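Long-range contact in HP0420 homologue (Helicobacter felis, PDB 3LW3), which is of unknown function but adopts a hotdog fold, a scaffold shared with many acyl-CoA thioesterases and dehydratases: residues 108-114 / 126-132. Residues are numbered along the deposited sequence; the frame is centred on the assembly and turned at random.
Sequences KKSTIRV and GDFEILV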
loop_
_atom_site.group_PDB
_atom_site.type_symbol
_atom_site.label_atom_id
_atom_site.label_comp_id
_atom_site.label_asym_id
_atom_site.label_seq_id
_atom_site.Cartn_x
_atom_site.Cartn_y
_atom_site.Cartn_z
ATOM N N LYS B 108 -2.976 21.915 6.184
ATOM C CA LYS B 108 -2.528 21.450 4.869
ATOM C C LYS B 108 -1.969 20.018 4.850
ATOM O O LYS B 108 -1.909 19.388 3.795
ATOM C CB LYS B 108 -1.458 22.397 4.306
ATOM C CG LYS B 108 -2.028 23.672 3.666
ATOM C CD LYS B 108 -1.100 24.883 3.904
ATOM C CE LYS B 108 0.202 24.847 3.064
ATOM N NZ LYS B 108 1.348 25.660 3.658
ATOM N N LYS B 109 -1.507 19.543 6.006
ATOM C CA LYS B 109 -0.915 18.212 6.071
ATOM C C LYS B 109 -0.944 17.612 7.470
ATOM O O LYS B 109 -0.953 18.317 8.486
ATOM C CB LYS B 109 0.494 18.183 5.497
ATOM C CG LYS B 109 1.513 18.914 6.309
ATOM C CD LYS B 109 2.901 18.968 5.624
ATOM C CE LYS B 109 3.946 19.579 6.582
ATOM N NZ LYS B 109 4.779 20.661 5.939
ATOM N N SER B 110 -0.991 16.292 7.507
ATOM C CA SER B 110 -0.818 15.543 8.757
ATOM C C SER B 110 0.164 14.385 8.649
ATOM O O SER B 110 0.424 13.883 7.538
ATOM C CB SER B 110 -2.167 15.001 9.231
ATOM O OG SER B 110 -3.098 16.053 9.417
ATOM N N THR B 111 0.699 13.970 9.802
ATOM C CA THR B 111 1.469 12.748 9.945
ATOM C C THR B 111 0.642 11.816 10.830
ATOM O O THR B 111 0.099 12.233 11.868
ATOM C CB THR B 111 2.821 12.985 10.626
ATOM O OG1 THR B 111 3.543 14.034 9.947
ATOM C CG2 THR B 111 3.652 11.708 10.644
ATOM N N ILE B 112 0.569 10.548 10.414
ATOM C CA ILE B 112 -0.246 9.535 11.097
ATOM C C ILE B 112 0.658 8.324 11.302
ATOM O O ILE B 112 1.336 7.864 10.360
ATOM C CB ILE B 112 -1.521 9.127 10.283
ATOM C CG1 ILE B 112 -2.536 10.277 10.146
ATOM C CG2 ILE B 112 -2.291 7.983 10.977
ATOM C CD1 ILE B 112 -2.132 11.454 9.507
ATOM N N ARG B 113 0.702 7.825 12.527
ATOM C CA ARG B 113 1.483 6.639 12.858
ATOM C C ARG B 113 0.537 5.429 12.873
ATOM O O ARG B 113 -0.571 5.502 13.406
ATOM C CB ARG B 113 2.130 6.847 14.233
ATOM C CG ARG B 113 2.506 5.612 14.968
ATOM C CD ARG B 113 3.865 5.194 14.688
ATOM N NE ARG B 113 4.812 6.309 14.613
ATOM C CZ ARG B 113 5.857 6.490 15.422
ATOM N NH1 ARG B 113 6.100 5.639 16.432
ATOM N NH2 ARG B 113 6.667 7.530 15.216
ATOM N N VAL B 114 0.972 4.324 12.271
ATOM C CA VAL B 114 0.149 3.122 12.197
ATOM C C VAL B 114 0.928 1.943 12.770
ATOM O O VAL B 114 2.110 1.758 12.457
ATOM C CB VAL B 114 -0.335 2.798 10.768
ATOM C CG1 VAL B 114 -1.184 1.557 10.775
ATOM C CG2 VAL B 114 -1.171 3.954 10.205
ATOM N N GLY B 126 4.466 2.050 10.826
ATOM C CA GLY B 126 4.746 3.027 9.802
ATOM C C GLY B 126 4.280 4.418 10.116
ATOM O O GLY B 126 3.367 4.561 10.917
ATOM N N ASP B 127 4.901 5.411 9.485
ATOM C CA ASP B 127 4.420 6.802 9.501
ATOM C C ASP B 127 3.984 7.216 8.092
ATOM O O ASP B 127 4.719 6.978 7.117
ATOM C CB ASP B 127 5.498 7.751 10.037
ATOM C CG ASP B 127 5.788 7.495 11.502
ATOM O OD1 ASP B 127 4.834 7.498 12.288
ATOM O OD2 ASP B 127 6.948 7.219 11.887
ATOM N N PHE B 128 2.795 7.791 7.982
ATOM C CA PHE B 128 2.232 8.222 6.705
ATOM C C PHE B 128 2.098 9.744 6.730
ATOM O O PHE B 128 1.695 10.308 7.740
ATOM C CB PHE B 128 0.845 7.610 6.488
ATOM C CG PHE B 128 0.887 6.112 6.357
ATOM C CD1 PHE B 128 0.850 5.523 5.116
ATOM C CD2 PHE B 128 1.056 5.310 7.501
ATOM C CE1 PHE B 128 0.956 4.135 4.995
ATOM C CE2 PHE B 128 1.150 3.941 7.399
ATOM C CZ PHE B 128 1.138 3.355 6.138
ATOM N N GLU B 129 2.401 10.390 5.625
ATOM C CA GLU B 129 2.198 11.827 5.523
ATOM C C GLU B 129 0.997 11.976 4.595
ATOM O O GLU B 129 0.929 11.307 3.540
ATOM C CB GLU B 129 3.420 12.535 4.944
ATOM C CG GLU B 129 4.730 12.160 5.626
ATOM C CD GLU B 129 4.834 12.633 7.057
ATOM O OE1 GLU B 129 4.220 13.687 7.347
ATOM O OE2 GLU B 129 5.529 11.955 7.893
ATOM N N ILE B 130 0.043 12.827 4.993
ATOM C CA ILE B 130 -1.173 13.037 4.258
ATOM C C ILE B 130 -1.322 14.503 3.941
ATOM O O ILE B 130 -1.119 15.319 4.827
ATOM C CB ILE B 130 -2.428 12.510 5.019
ATOM C CG1 ILE B 130 -2.332 10.964 5.229
ATOM C CG2 ILE B 130 -3.689 12.970 4.302
ATOM C CD1 ILE B 130 -3.382 10.401 6.170
ATOM N N LEU B 131 -1.621 14.826 2.680
ATOM C CA LEU B 131 -1.878 16.217 2.249
ATOM C C LEU B 131 -3.392 16.469 2.093
ATOM O O LEU B 131 -4.135 15.589 1.612
ATOM C CB LEU B 131 -1.183 16.534 0.921
ATOM C CG LEU B 131 0.333 16.384 0.808
ATOM C CD1 LEU B 131 0.812 16.874 -0.553
ATOM C CD2 LEU B 131 1.079 17.084 1.961
ATOM N N VAL B 132 -3.848 17.663 2.482
ATOM C CA VAL B 132 -5.258 17.983 2.366
ATOM C C VAL B 132 -5.375 19.179 1.446
ATOM O O VAL B 132 -4.643 20.142 1.599
ATOM C CB VAL B 132 -5.887 18.279 3.730
ATOM C CG1 VAL B 132 -7.334 18.690 3.564
ATOM C CG2 VAL B 132 -5.783 17.044 4.652
#
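Ile112 and Phe128 face each other as a hydrogen-bonded pair of an antiparallel ladder: Phe128 N donates a hydrogen bond to Ile112 O at 2.8 Å and Ile112 N donates one to Phe128 O. Ser110 with Ile130 and Val114 with Gly126 repeat this pair of hydrogen bonds, and Val132 N adds a last bond to Lys108 O. The side chains of Ser110, Ile112, Val114, Phe128 and Ile130 form the close-packed face, turned to helix 57-72. There Val114 CG2 lies 3.6 Å from Phe128 CE2, and the delta-methyls of Ile112 and Ile130 meet at 3.7 Å between CD1 atoms. Phe128 CG lies beside its own backbone N (chi1 -65°), which carries the ring toward Val114 and onto Ala64, Ser65 and Ala68 of that helix. Ser110 OG is held by Thr105 OG1 of the neighbouring strand.

The opposite face is mostly polar and more open to solvent. Arg113 bends at chi2 and chi3 to bring NE 2.6 Å from Asp127 OD1, a salt bridge in which NE meets OD1 on its syn side, with guanidinium and carboxylate planes 57° apart. Thr111 and Glu129 run side by side, OG1 donating to OE1 at 2.7 Å. Leu131 CD2 packs on Lys109 CB, whereas the Lys109 tail leads away into solvent. This is the hairpin 109-118/121-132, part of the antiparallel hotdog sheet that curves round its central helix.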